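Local atomic coordinates of putative kinase (Chloroflexus aurantiacus, PDB entry 2RHM), a protein that is of unknown function but has a P-loop nucleoside triphosphate hydrolase fold and is probably a kinase. Residues G12-G17 with E83-V88; P32-D37 with Q78-E83; A38-M43 with R56-T61; L90-M95 with P154-G159; Q108-A113 with L162-T167. One frame throughout, in Å; residues are numbered along the deposited sequence.

Interaction 1: residues G12-G17 with E83-V88; sequences GHPATG and ESNFRV. With BEZ (benzoic acid), chain G.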
# COMPACT_ATOMS: atom_id res chain seq x y z
N GLY B 12 -11.35 -12.24 -10.56
CA GLY B 12 -12.63 -12.28 -11.23
C GLY B 12 -12.68 -11.18 -12.24
O GLY B 12 -11.96 -10.18 -12.10
N HIS B 13 -13.54 -11.33 -13.23
CA HIS B 13 -13.79 -10.22 -14.13
C HIS B 13 -14.50 -9.06 -13.37
O HIS B 13 -15.05 -9.25 -12.30
CB HIS B 13 -14.63 -10.67 -15.31
CG HIS B 13 -13.87 -11.45 -16.32
ND1 HIS B 13 -12.67 -11.02 -16.85
CD2 HIS B 13 -14.15 -12.63 -16.94
CE1 HIS B 13 -12.25 -11.89 -17.74
NE2 HIS B 13 -13.13 -12.88 -17.82
N PRO B 14 -14.44 -7.84 -13.92
CA PRO B 14 -15.17 -6.74 -13.29
C PRO B 14 -16.66 -7.06 -13.05
O PRO B 14 -17.33 -7.68 -13.88
CB PRO B 14 -14.99 -5.61 -14.30
CG PRO B 14 -13.63 -5.89 -14.91
CD PRO B 14 -13.66 -7.38 -15.08
N ALA B 15 -17.13 -6.68 -11.87
CA ALA B 15 -18.53 -6.87 -11.43
C ALA B 15 -18.91 -8.30 -11.00
O ALA B 15 -20.07 -8.56 -10.73
CB ALA B 15 -19.52 -6.30 -12.47
N THR B 16 -17.95 -9.22 -10.91
CA THR B 16 -18.26 -10.58 -10.48
C THR B 16 -18.46 -10.79 -8.97
O THR B 16 -18.72 -11.92 -8.54
CB THR B 16 -17.14 -11.56 -10.92
OG1 THR B 16 -15.87 -11.08 -10.49
CG2 THR B 16 -17.15 -11.73 -12.45
N GLY B 17 -18.30 -9.72 -8.18
CA GLY B 17 -18.46 -9.80 -6.73
C GLY B 17 -17.15 -9.80 -5.95
O GLY B 17 -17.15 -9.86 -4.72
N GLU B 83 -6.74 -8.09 -4.30
CA GLU B 83 -7.90 -8.20 -5.16
C GLU B 83 -7.71 -7.40 -6.44
O GLU B 83 -7.38 -6.21 -6.39
CB GLU B 83 -9.15 -7.73 -4.42
CG GLU B 83 -10.40 -7.72 -5.28
CD GLU B 83 -10.61 -6.38 -6.01
OE1 GLU B 83 -10.71 -5.32 -5.35
OE2 GLU B 83 -10.68 -6.39 -7.25
N SER B 84 -7.92 -8.06 -7.57
CA SER B 84 -7.88 -7.43 -8.89
C SER B 84 -8.47 -8.38 -9.91
O SER B 84 -8.73 -9.54 -9.60
CB SER B 84 -6.44 -7.12 -9.29
OG SER B 84 -6.41 -6.31 -10.46
N ASN B 85 -8.65 -7.91 -11.14
CA ASN B 85 -8.96 -8.81 -12.24
C ASN B 85 -7.61 -9.26 -12.81
O ASN B 85 -7.16 -8.78 -13.84
CB ASN B 85 -9.89 -8.16 -13.27
CG ASN B 85 -9.36 -6.88 -13.85
OD1 ASN B 85 -8.79 -6.04 -13.14
ND2 ASN B 85 -9.59 -6.69 -15.16
N PHE B 86 -6.96 -10.18 -12.10
CA PHE B 86 -5.61 -10.61 -12.46
C PHE B 86 -5.55 -11.30 -13.83
O PHE B 86 -6.48 -12.02 -14.23
CB PHE B 86 -5.03 -11.54 -11.40
CG PHE B 86 -4.77 -10.88 -10.08
CD1 PHE B 86 -3.64 -10.10 -9.90
CD2 PHE B 86 -5.64 -11.05 -9.02
CE1 PHE B 86 -3.38 -9.52 -8.67
CE2 PHE B 86 -5.39 -10.45 -7.80
CZ PHE B 86 -4.27 -9.69 -7.62
N ARG B 87 -4.43 -11.09 -14.52
CA ARG B 87 -4.22 -11.65 -15.85
C ARG B 87 -3.13 -12.71 -15.79
O ARG B 87 -2.03 -12.43 -15.32
CB ARG B 87 -3.69 -10.59 -16.79
CG ARG B 87 -4.66 -9.53 -17.18
CD ARG B 87 -3.98 -8.57 -18.13
NE ARG B 87 -3.71 -9.21 -19.42
CZ ARG B 87 -4.63 -9.41 -20.37
NH1 ARG B 87 -5.89 -9.02 -20.20
NH2 ARG B 87 -4.28 -10.01 -21.50
N VAL B 88 -3.44 -13.91 -16.25
CA VAL B 88 -2.47 -14.99 -16.24
C VAL B 88 -1.19 -14.60 -16.99
O VAL B 88 -0.07 -14.89 -16.55
CB VAL B 88 -3.05 -16.28 -16.86
CG1 VAL B 88 -1.96 -17.30 -17.10
CG2 VAL B 88 -4.12 -16.87 -15.96
C BEZ G . -16.75 -2.98 -10.92
O1 BEZ G . -17.52 -2.90 -9.94
O2 BEZ G . -15.64 -3.57 -10.80
C1 BEZ G . -17.15 -2.37 -12.23
C2 BEZ G . -18.38 -1.73 -12.34
C3 BEZ G . -18.75 -1.17 -13.55
C4 BEZ G . -17.89 -1.25 -14.64
C5 BEZ G . -16.67 -1.90 -14.53
C6 BEZ G . -16.29 -2.46 -13.31
O HOH W 1 -10.80 -8.91 -16.73
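The tight side of this contact is where the carbonyl of Gly12 presses on Asn85: Gly12 O lies 3.1 Å from Asn85 CB. A CA-H...O contact of 3.3 Å from Asn85 CA (131° at the hydrogen) reaches the same Gly12 O, a buried acceptor with no conventional donor in the model. Asn85 is the centre of an inverse gamma turn. Segment 12-17 leaves strand 6-12 for helix 18-29 and, with Gly12, Gly17, Lys18 and Thr19, fits a P-loop (Walker A), consistent with the family. Packing is looser beyond the backbone. With Asn85 CG between the backbone N and the carbonyl carbon (chi1 57°), the amide reaches toward Pro14, yet Asn85 ND2 stays 4.1 Å from Pro14 CG; a water bridges Asn85 to His13 instead, accepting from Asn85 ND2 at 3.0 Å and lying in the His13 ring plane, 2.8 Å from His13 ND1. Asn85 OD1 is held by Lys36. Pro14 CB touches benzoic acid C6 at 3.5 Å, while Arg125 hydrogen-bonds the ligand.

Interaction 2: residues P32-D37 with Q78-E83; sequences PLLSKD and QSLIME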
# COMPACT_ATOMS: atom_id res chain seq x y z
N PRO B 32 -5.15 -7.32 6.13
CA PRO B 32 -5.05 -6.17 5.24
C PRO B 32 -5.54 -6.53 3.85
O PRO B 32 -5.41 -7.69 3.41
CB PRO B 32 -3.54 -5.86 5.21
CG PRO B 32 -2.93 -6.67 6.28
CD PRO B 32 -3.83 -7.82 6.54
N LEU B 33 -6.14 -5.55 3.20
CA LEU B 33 -6.68 -5.71 1.85
C LEU B 33 -6.09 -4.69 0.90
O LEU B 33 -6.23 -3.48 1.11
CB LEU B 33 -8.20 -5.54 1.89
CG LEU B 33 -8.96 -5.56 0.57
CD1 LEU B 33 -8.74 -6.92 -0.12
CD2 LEU B 33 -10.43 -5.28 0.83
N LEU B 34 -5.45 -5.18 -0.15
CA LEU B 34 -4.94 -4.33 -1.22
C LEU B 34 -5.74 -4.58 -2.49
O LEU B 34 -5.77 -5.70 -2.99
CB LEU B 34 -3.47 -4.63 -1.45
CG LEU B 34 -2.59 -4.69 -0.20
CD1 LEU B 34 -1.21 -5.13 -0.64
CD2 LEU B 34 -2.52 -3.37 0.52
N SER B 35 -6.42 -3.56 -2.99
CA SER B 35 -7.32 -3.68 -4.13
C SER B 35 -6.84 -2.79 -5.27
O SER B 35 -6.57 -1.61 -5.04
CB SER B 35 -8.73 -3.23 -3.72
OG SER B 35 -9.52 -2.84 -4.85
N LYS B 36 -6.76 -3.32 -6.48
CA LYS B 36 -6.27 -2.51 -7.61
C LYS B 36 -7.14 -1.28 -7.79
O LYS B 36 -6.63 -0.16 -7.90
CB LYS B 36 -6.21 -3.31 -8.92
CG LYS B 36 -5.73 -2.47 -10.10
CD LYS B 36 -5.83 -3.19 -11.45
CE LYS B 36 -7.24 -3.34 -11.93
NZ LYS B 36 -7.31 -3.80 -13.35
N ASP B 37 -8.46 -1.46 -7.82
CA ASP B 37 -9.36 -0.35 -8.07
C ASP B 37 -9.33 0.69 -6.94
O ASP B 37 -9.40 1.90 -7.23
CB ASP B 37 -10.78 -0.84 -8.36
CG ASP B 37 -10.96 -1.30 -9.82
OD1 ASP B 37 -10.06 -1.14 -10.67
OD2 ASP B 37 -12.05 -1.82 -10.12
N GLN B 78 3.16 -11.16 7.84
CA GLN B 78 1.73 -10.95 7.93
C GLN B 78 1.09 -11.42 6.64
O GLN B 78 1.63 -11.21 5.55
CB GLN B 78 1.43 -9.46 8.20
CG GLN B 78 -0.04 -8.98 8.07
CD GLN B 78 -1.01 -9.59 9.06
OE1 GLN B 78 -1.13 -10.82 9.18
NE2 GLN B 78 -1.74 -8.74 9.77
N SER B 79 -0.05 -12.08 6.79
CA SER B 79 -0.84 -12.52 5.67
C SER B 79 -1.66 -11.35 5.12
O SER B 79 -1.88 -10.33 5.81
CB SER B 79 -1.75 -13.68 6.08
OG SER B 79 -1.00 -14.77 6.60
N LEU B 80 -2.13 -11.47 3.89
CA LEU B 80 -2.87 -10.38 3.28
C LEU B 80 -3.72 -10.85 2.11
O LEU B 80 -3.53 -11.94 1.58
CB LEU B 80 -1.91 -9.28 2.84
CG LEU B 80 -1.06 -9.57 1.60
CD1 LEU B 80 -1.64 -8.86 0.45
CD2 LEU B 80 0.36 -9.09 1.77
N ILE B 81 -4.66 -10.00 1.73
CA ILE B 81 -5.57 -10.24 0.63
C ILE B 81 -5.25 -9.23 -0.48
O ILE B 81 -5.12 -8.01 -0.22
CB ILE B 81 -7.02 -10.04 1.07
CG1 ILE B 81 -7.38 -10.95 2.26
CG2 ILE B 81 -7.95 -10.25 -0.13
CD1 ILE B 81 -8.56 -10.42 3.06
N MSE B 82 -5.12 -9.74 -1.69
CA MSE B 82 -4.96 -8.90 -2.88
C MSE B 82 -6.15 -9.17 -3.80
O MSE B 82 -6.50 -10.30 -4.07
CB MSE B 82 -3.66 -9.19 -3.64
CG MSE B 82 -2.37 -8.88 -2.89
SE MSE B 82 -0.79 -9.42 -3.94
CE MSE B 82 -1.39 -8.44 -5.55
N GLU B 83 -6.74 -8.09 -4.30
CA GLU B 83 -7.90 -8.20 -5.16
C GLU B 83 -7.71 -7.40 -6.44
O GLU B 83 -7.38 -6.21 -6.39
CB GLU B 83 -9.15 -7.73 -4.42
CG GLU B 83 -10.40 -7.72 -5.28
CD GLU B 83 -10.61 -6.38 -6.01
OE1 GLU B 83 -10.71 -5.32 -5.35
OE2 GLU B 83 -10.68 -6.39 -7.25
O HOH W 2 -9.61 -4.15 -8.44
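The carboxylate of Glu83 is engaged at both oxygens. Ser35 OG donates to Glu83 OE1 over 2.8 Å, arriving on the syn side but 32° out of the carboxylate plane, and a water that also accepts from Asp37 N donates to Glu83 OE2 at 2.8 Å. Glu83 OE2 further forms a salt bridge with Lys18. A bend at chi2 (-89°) folds the acid over toward Ser35, the N-cap of helix 36-47, whose OG also bonds Ala38 N. At the far end Gln78 NE2 lies 4.0 Å from Pro32 CD. An alanine in place of Glu83 would probably leave the Ser35 hydroxyl without this acceptor and Lys18 without its salt-bridge mate. Strands 33-35 and 80-83 are neighbouring parallel strands of the P-loop NTPase sheet, 14° apart, joined through helices 36-47 and 52-75. The ladder is regular: Ile81 N to Pro32 O, Leu34 N to Ile81 O, Glu83 N to Leu34 O and Lys36 N to Glu83 O, all at 2.9 to 3.0 Å. Leu33 CD1 crowds Ile81 CG2 at 3.4 Å on the face of Ser35 and Glu83, whereas Leu34 CD1 meets Leu80 CD1 at 3.9 Å. Strand 33-35 is one of the two outermost strands within this chain, and 6-12 flanks 80-83; helix 18-29 packs on Leu33 and Ile81, helix 52-75 on Leu34 and Leu80.

Interaction 3: residues A38-M43 with R56-T61; sequences AFKEVM and RRVGAT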
# COMPACT_ATOMS: atom_id res chain seq x y z
N ALA B 38 -9.16 0.25 -5.70
CA ALA B 38 -9.04 1.21 -4.58
C ALA B 38 -7.78 2.08 -4.76
O ALA B 38 -7.82 3.29 -4.54
CB ALA B 38 -9.03 0.50 -3.23
N PHE B 39 -6.68 1.46 -5.17
CA PHE B 39 -5.43 2.16 -5.42
C PHE B 39 -5.59 3.16 -6.59
O PHE B 39 -5.10 4.29 -6.54
CB PHE B 39 -4.30 1.15 -5.73
CG PHE B 39 -3.66 0.52 -4.51
CD1 PHE B 39 -4.39 0.22 -3.37
CD2 PHE B 39 -2.33 0.16 -4.55
CE1 PHE B 39 -3.76 -0.36 -2.27
CE2 PHE B 39 -1.71 -0.41 -3.46
CZ PHE B 39 -2.42 -0.68 -2.32
N LYS B 40 -6.30 2.73 -7.65
CA LYS B 40 -6.55 3.58 -8.80
C LYS B 40 -7.31 4.82 -8.37
O LYS B 40 -6.97 5.93 -8.77
CB LYS B 40 -7.34 2.86 -9.88
CG LYS B 40 -6.63 1.67 -10.54
CD LYS B 40 -7.43 1.10 -11.74
CE LYS B 40 -7.66 2.13 -12.86
NZ LYS B 40 -8.42 1.52 -14.01
N GLU B 41 -8.33 4.62 -7.53
CA GLU B 41 -9.14 5.74 -7.04
C GLU B 41 -8.35 6.75 -6.21
O GLU B 41 -8.55 7.96 -6.34
CB GLU B 41 -10.39 5.22 -6.34
CG GLU B 41 -11.29 4.54 -7.36
CD GLU B 41 -12.48 3.85 -6.78
OE1 GLU B 41 -12.96 4.27 -5.71
OE2 GLU B 41 -12.94 2.90 -7.45
N VAL B 42 -7.43 6.27 -5.38
CA VAL B 42 -6.55 7.16 -4.63
C VAL B 42 -5.74 7.98 -5.65
O VAL B 42 -5.61 9.19 -5.51
CB VAL B 42 -5.60 6.39 -3.69
CG1 VAL B 42 -4.60 7.32 -3.07
CG2 VAL B 42 -6.40 5.67 -2.60
N MSE B 43 -5.23 7.34 -6.70
CA MSE B 43 -4.49 8.06 -7.71
C MSE B 43 -5.33 9.04 -8.52
O MSE B 43 -4.85 10.13 -8.84
CB MSE B 43 -3.73 7.11 -8.62
CG MSE B 43 -2.47 6.64 -7.94
SE MSE B 43 -1.35 5.53 -9.10
CE MSE B 43 -2.16 4.37 -8.89
N ARG B 56 -5.99 3.29 -17.94
CA ARG B 56 -5.14 2.13 -18.17
C ARG B 56 -3.76 2.33 -17.59
O ARG B 56 -3.19 1.40 -17.01
CB ARG B 56 -5.02 1.81 -19.66
CG ARG B 56 -6.29 1.29 -20.26
CD ARG B 56 -6.11 1.02 -21.75
N ARG B 57 -3.21 3.53 -17.75
CA ARG B 57 -1.88 3.83 -17.23
C ARG B 57 -1.91 3.87 -15.71
O ARG B 57 -1.01 3.38 -15.05
CB ARG B 57 -1.36 5.17 -17.75
CG ARG B 57 -1.14 5.24 -19.26
CD ARG B 57 -1.00 6.66 -19.71
NE ARG B 57 0.17 7.29 -19.13
CZ ARG B 57 0.45 8.59 -19.23
NH1 ARG B 57 -0.35 9.42 -19.88
NH2 ARG B 57 1.54 9.06 -18.65
N VAL B 58 -2.96 4.46 -15.14
CA VAL B 58 -3.11 4.47 -13.69
C VAL B 58 -3.29 3.04 -13.17
O VAL B 58 -2.78 2.70 -12.11
CB VAL B 58 -4.27 5.37 -13.26
CG1 VAL B 58 -4.66 5.15 -11.80
CG2 VAL B 58 -3.91 6.83 -13.51
N GLY B 59 -4.04 2.22 -13.91
CA GLY B 59 -4.24 0.82 -13.53
C GLY B 59 -2.94 0.02 -13.52
O GLY B 59 -2.70 -0.75 -12.59
N ALA B 60 -2.11 0.20 -14.54
CA ALA B 60 -0.81 -0.47 -14.61
C ALA B 60 0.07 -0.05 -13.42
O ALA B 60 0.81 -0.86 -12.82
CB ALA B 60 -0.13 -0.11 -15.92
N THR B 61 -0.05 1.22 -13.04
CA THR B 61 0.71 1.77 -11.93
C THR B 61 0.17 1.23 -10.60
O THR B 61 0.94 0.84 -9.72
CB THR B 61 0.72 3.31 -11.95
OG1 THR B 61 1.22 3.77 -13.21
CG2 THR B 61 1.61 3.85 -10.87
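Lys40 lies across the helix 56-61 backbone, and its atoms can be followed outward one at a time. Its CB meets the branch methyl of Val58, with Lys40 CB 4.0 Å from Val58 CG1. The next carbons turn to Gly59: Lys40 CG is 3.9 Å from Gly59 CA, and Lys40 CD closes to 3.7 Å from that Gly59 CA. A bend at chi3 (61°) keeps CE beside the glycine, again at 3.7 Å between Lys40 CE and Gly59 CA, before NZ hydrogen-bonds Ser55 one turn earlier on the same helix. Since Gly59 has no side chain, the aliphatic stem of the lysine can lie directly on its CA. One turn on from Lys40, selenomethionine Met43 meets the same Val58 methyl. The two side chains run antiparallel alongside one another, with Met43 CB 3.8 Å from Val58 CG1. Farther out, Met43 SE lies 3.8 Å from Thr61 CG2, the two side chains set at a slant. Thr61 offers this methyl while its hydroxyl turns back to Arg57 O, which Thr61 N reaches from the opposite face. The short segments cross steeply at 121°, their axes 9.0 Å apart, and just Lys40 and Met43 touch Val58, Gly59 and Thr61. Helix 36-47 follows strand 33-35 and is crossed here by helix 52-75; both face the second subunit, whose His68 ring meets Phe39 and whose Gly46 packs on Thr61.

Interaction 4: residues L90-M95 with P154-G159; sequences LDTERM and PPLPLG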
# COMPACT_ATOMS: atom_id res chain seq x y z
N LEU B 90 0.44 -11.87 -17.51
CA LEU B 90 1.38 -10.96 -16.85
C LEU B 90 1.55 -11.18 -15.34
O LEU B 90 2.65 -11.02 -14.80
CB LEU B 90 0.94 -9.52 -17.08
CG LEU B 90 1.03 -8.99 -18.50
CD1 LEU B 90 0.60 -7.53 -18.49
CD2 LEU B 90 2.43 -9.16 -19.05
N ASP B 91 0.46 -11.49 -14.64
CA ASP B 91 0.53 -11.63 -13.19
C ASP B 91 1.14 -12.93 -12.69
O ASP B 91 1.60 -13.01 -11.56
CB ASP B 91 -0.85 -11.37 -12.56
CG ASP B 91 -1.29 -9.92 -12.69
OD1 ASP B 91 -0.59 -9.06 -12.11
OD2 ASP B 91 -2.33 -9.64 -13.33
N THR B 92 1.20 -13.96 -13.53
CA THR B 92 1.88 -15.18 -13.11
C THR B 92 3.35 -14.90 -12.77
O THR B 92 3.84 -15.31 -11.71
CB THR B 92 1.76 -16.28 -14.19
OG1 THR B 92 0.37 -16.44 -14.48
CG2 THR B 92 2.35 -17.59 -13.71
N GLU B 93 4.06 -14.18 -13.65
CA GLU B 93 5.47 -13.89 -13.40
C GLU B 93 5.61 -12.82 -12.31
O GLU B 93 6.57 -12.84 -11.53
CB GLU B 93 6.19 -13.46 -14.67
CG GLU B 93 7.70 -13.26 -14.44
CD GLU B 93 8.47 -13.06 -15.73
OE1 GLU B 93 7.87 -13.22 -16.81
OE2 GLU B 93 9.68 -12.75 -15.65
N ARG B 94 4.66 -11.90 -12.21
CA ARG B 94 4.75 -10.94 -11.10
C ARG B 94 4.62 -11.64 -9.75
O ARG B 94 5.30 -11.26 -8.80
CB ARG B 94 3.73 -9.81 -11.20
CG ARG B 94 3.95 -8.83 -12.35
CD ARG B 94 2.70 -7.99 -12.51
NE ARG B 94 2.71 -7.23 -13.75
CZ ARG B 94 1.63 -6.89 -14.45
NH1 ARG B 94 0.42 -7.31 -14.10
NH2 ARG B 94 1.78 -6.19 -15.57
N MSE B 95 3.75 -12.65 -9.67
CA MSE B 95 3.59 -13.42 -8.44
C MSE B 95 4.83 -14.25 -8.15
O MSE B 95 5.25 -14.38 -7.01
CB MSE B 95 2.35 -14.31 -8.51
CG MSE B 95 1.08 -13.53 -8.50
SE MSE B 95 0.57 -13.02 -6.71
CE MSE B 95 -0.97 -11.89 -7.24
N PRO B 154 -9.68 -16.77 -16.34
CA PRO B 154 -8.77 -17.84 -15.95
C PRO B 154 -8.04 -17.52 -14.63
O PRO B 154 -7.55 -16.41 -14.45
CB PRO B 154 -7.78 -17.90 -17.12
CG PRO B 154 -8.52 -17.26 -18.27
CD PRO B 154 -9.26 -16.15 -17.61
N PRO B 155 -7.94 -18.50 -13.72
CA PRO B 155 -7.28 -18.22 -12.46
C PRO B 155 -5.76 -18.22 -12.62
O PRO B 155 -5.23 -18.76 -13.60
CB PRO B 155 -7.73 -19.38 -11.57
CG PRO B 155 -8.02 -20.49 -12.49
CD PRO B 155 -8.39 -19.90 -13.82
N LEU B 156 -5.05 -17.64 -11.64
CA LEU B 156 -3.59 -17.66 -11.75
C LEU B 156 -3.08 -19.05 -11.40
O LEU B 156 -3.53 -19.66 -10.44
CB LEU B 156 -2.92 -16.62 -10.88
CG LEU B 156 -3.32 -15.16 -11.13
CD1 LEU B 156 -2.60 -14.23 -10.20
CD2 LEU B 156 -3.05 -14.79 -12.58
N PRO B 157 -2.11 -19.55 -12.17
CA PRO B 157 -1.61 -20.90 -11.91
C PRO B 157 -0.54 -20.92 -10.80
O PRO B 157 0.62 -21.22 -11.06
CB PRO B 157 -1.01 -21.30 -13.25
CG PRO B 157 -0.57 -20.05 -13.84
CD PRO B 157 -1.44 -18.94 -13.33
N LEU B 158 -0.97 -20.64 -9.56
CA LEU B 158 -0.05 -20.43 -8.43
C LEU B 158 0.18 -21.68 -7.59
O LEU B 158 1.09 -21.72 -6.75
CB LEU B 158 -0.65 -19.36 -7.51
CG LEU B 158 -0.93 -17.99 -8.12
CD1 LEU B 158 -1.49 -17.08 -7.06
CD2 LEU B 158 0.33 -17.39 -8.71
N GLY B 159 -0.61 -22.71 -7.83
CA GLY B 159 -0.60 -23.84 -6.96
C GLY B 159 -1.47 -23.43 -5.79
O GLY B 159 -1.95 -22.30 -5.69
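Helix 90-95 and the irregular segment 154-159 come nearest at Thr92 and Leu156, with 6.2 Å between their CA atoms, and the loop kinks there through an inverse gamma turn centred on Pro157. The turn sends three consecutive residues against the helix. Leu156 spreads its two methyls over Asp91, Leu156 CD2 lying 4.1 Å from Asp91 CB. Pro157 crosses Thr92 at about a right angle: its ring carbon Pro157 CD is 3.3 Å from Thr92 OG1, which is itself hydrogen-bonded to Val88 O. In the fold, helix 88-101 belongs to the beta-alpha-beta crossover from strand 80-83 to strand 105-112, and the loop, on its way from helix 141-149 to strand 162-166, packs against the first turns of that helix. Further along the helix, Leu158 CD2 packs at 3.7 Å on CB of selenomethionine Met95. The buried Met95 chain bends at chi2 (-81°), which brings Met95 CE to 4.1 Å from Leu156 CD1, beside the Phe86 ring. Asp91 puts its carboxylate to other uses: Arg94 NH1 makes a 2.8 Å salt bridge to Asp91 OD1, coming from 58° above the carboxylate plane, Tyr67 also bonds that oxygen, and Asp91 OD2 accepts from Arg87 N.

Interaction 5: residues Q108-A113 with L162-T167; sequences QIRCVA and LLTVDT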
# COMPACT_ATOMS: atom_id res chain seq x y z
N GLN B 108 -6.50 -19.03 -3.40
CA GLN B 108 -7.12 -18.26 -4.46
C GLN B 108 -8.63 -18.45 -4.53
O GLN B 108 -9.13 -19.58 -4.41
CB GLN B 108 -6.48 -18.59 -5.83
CG GLN B 108 -6.92 -17.66 -6.96
CD GLN B 108 -6.14 -17.85 -8.27
OE1 GLN B 108 -6.35 -17.10 -9.23
NE2 GLN B 108 -5.23 -18.83 -8.32
N ILE B 109 -9.33 -17.33 -4.62
CA ILE B 109 -10.79 -17.31 -4.82
C ILE B 109 -11.09 -16.58 -6.12
O ILE B 109 -10.66 -15.43 -6.34
CB ILE B 109 -11.53 -16.63 -3.66
CG1 ILE B 109 -11.18 -17.30 -2.34
CG2 ILE B 109 -13.04 -16.71 -3.89
CD1 ILE B 109 -11.81 -16.69 -1.18
N ARG B 110 -11.79 -17.28 -7.01
CA ARG B 110 -12.17 -16.73 -8.29
C ARG B 110 -13.67 -16.50 -8.30
O ARG B 110 -14.45 -17.40 -8.01
CB ARG B 110 -11.79 -17.66 -9.45
CG ARG B 110 -12.38 -17.15 -10.75
CD ARG B 110 -12.11 -18.03 -11.90
NE ARG B 110 -12.68 -19.37 -11.75
CZ ARG B 110 -12.79 -20.23 -12.75
NH1 ARG B 110 -12.40 -19.89 -13.96
NH2 ARG B 110 -13.32 -21.43 -12.54
N CYS B 111 -14.07 -15.27 -8.60
CA CYS B 111 -15.48 -14.94 -8.69
C CYS B 111 -15.91 -14.98 -10.13
O CYS B 111 -15.16 -14.58 -11.00
CB CYS B 111 -15.73 -13.55 -8.13
SG CYS B 111 -15.27 -13.40 -6.42
N VAL B 112 -17.13 -15.46 -10.37
CA VAL B 112 -17.68 -15.56 -11.71
C VAL B 112 -19.17 -15.20 -11.64
O VAL B 112 -19.76 -15.22 -10.57
CB VAL B 112 -17.50 -17.00 -12.30
CG1 VAL B 112 -16.01 -17.38 -12.40
CG2 VAL B 112 -18.26 -18.03 -11.48
N ALA B 113 -19.76 -14.83 -12.77
CA ALA B 113 -21.20 -14.62 -12.86
C ALA B 113 -21.63 -14.61 -14.30
O ALA B 113 -20.81 -14.44 -15.20
CB ALA B 113 -21.62 -13.35 -12.19
N LEU B 162 -7.96 -23.44 -4.74
CA LEU B 162 -8.76 -22.51 -5.52
C LEU B 162 -10.24 -22.76 -5.24
O LEU B 162 -10.70 -23.91 -5.28
CB LEU B 162 -8.48 -22.68 -7.02
CG LEU B 162 -9.38 -21.94 -8.01
CD1 LEU B 162 -9.17 -20.42 -7.94
CD2 LEU B 162 -9.15 -22.42 -9.43
N LEU B 163 -10.96 -21.70 -4.94
CA LEU B 163 -12.42 -21.77 -4.77
C LEU B 163 -13.01 -20.88 -5.81
O LEU B 163 -12.59 -19.74 -5.93
CB LEU B 163 -12.82 -21.21 -3.40
CG LEU B 163 -14.33 -21.14 -3.11
CD1 LEU B 163 -14.87 -22.52 -3.02
CD2 LEU B 163 -14.58 -20.35 -1.82
N THR B 164 -14.00 -21.37 -6.55
CA THR B 164 -14.76 -20.53 -7.48
C THR B 164 -16.13 -20.24 -6.90
O THR B 164 -16.85 -21.16 -6.48
CB THR B 164 -14.89 -21.12 -8.87
OG1 THR B 164 -13.60 -21.17 -9.46
CG2 THR B 164 -15.82 -20.26 -9.74
N VAL B 165 -16.45 -18.96 -6.85
CA VAL B 165 -17.70 -18.47 -6.30
C VAL B 165 -18.55 -17.80 -7.40
O VAL B 165 -18.19 -16.76 -7.96
CB VAL B 165 -17.42 -17.52 -5.12
CG1 VAL B 165 -18.73 -16.95 -4.57
CG2 VAL B 165 -16.64 -18.26 -4.03
N ASP B 166 -19.68 -18.43 -7.71
CA ASP B 166 -20.61 -17.90 -8.69
C ASP B 166 -21.62 -17.00 -7.97
O ASP B 166 -22.40 -17.45 -7.12
CB ASP B 166 -21.30 -19.04 -9.44
CG ASP B 166 -22.06 -18.57 -10.69
OD1 ASP B 166 -22.59 -17.43 -10.72
OD2 ASP B 166 -22.15 -19.37 -11.65
N THR B 167 -21.57 -15.71 -8.29
CA THR B 167 -22.42 -14.71 -7.65
C THR B 167 -23.63 -14.31 -8.50
O THR B 167 -24.26 -13.28 -8.24
CB THR B 167 -21.64 -13.44 -7.32
OG1 THR B 167 -21.23 -12.82 -8.54
CG2 THR B 167 -20.44 -13.75 -6.43
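Arg110 NE and Arg110 NH2 both donate hydrogen bonds to Thr164 OG1, each 3.1 Å long, and the hydroxyl sits at the guanidinium edge only 5° out of its plane. The pair bridges strands 108-112 and 162-166, parallel neighbours in the P-loop NTPase sheet, 162-166 being an outermost strand within this chain, at the edge away from 33-35. The bend at Arg110 chi3 (61°) turns the head onto the neighbouring strand, while Arg110 NH1 bonds Ile153 O. A leucine in its place would probably leave the Thr164 hydroxyl without both donors and the Ile153 carbonyl without this partner. Five backbone hydrogen bonds join the strands beside it, Leu163 N to Gln108 O, Arg110 N to Leu163 O, Val165 N to Arg110 O, Val112 N to Val165 O and Thr167 N to Val112 O, at 2.8 to 3.0 Å. On the face of Arg110, the extended Gln108 runs alongside Leu162, with Gln108 CG 3.7 Å from Leu162 CD1, and its amide oxygen accepts from Leu156 N. Val112 CG2 meets Thr164 CG2 at 3.7 Å. The reverse face, where helices 18-29 and 175-187 pack, carries Cys111 and Leu163, and there Ile109 CG2 lies 3.9 Å from Val165 CG2.

How the interactions relate
Interactions 2 and 5 are the two lateral strand pairs of one sheet, separated by strand 6-12 and about 16 Å apart between centres; interaction 2 is buried, whereas interaction 5 has exposed residues. Interaction 1 joins loops at strand ends and depends on a carbonyl contact and a water. It shares Glu83 with interaction 2 and reaches interaction 5 through Thr16 O and Thr167 OG1. Interactions 3 and 4 are mainly apolar: the first is a buried helix crossing, the second a partly buried loop on a helix. Interactions 2 and 3 both use helix 36-47 and both touch the second subunit. A polar bond ties interaction 4 to 5, and Met82 with Met95 ties it to 2.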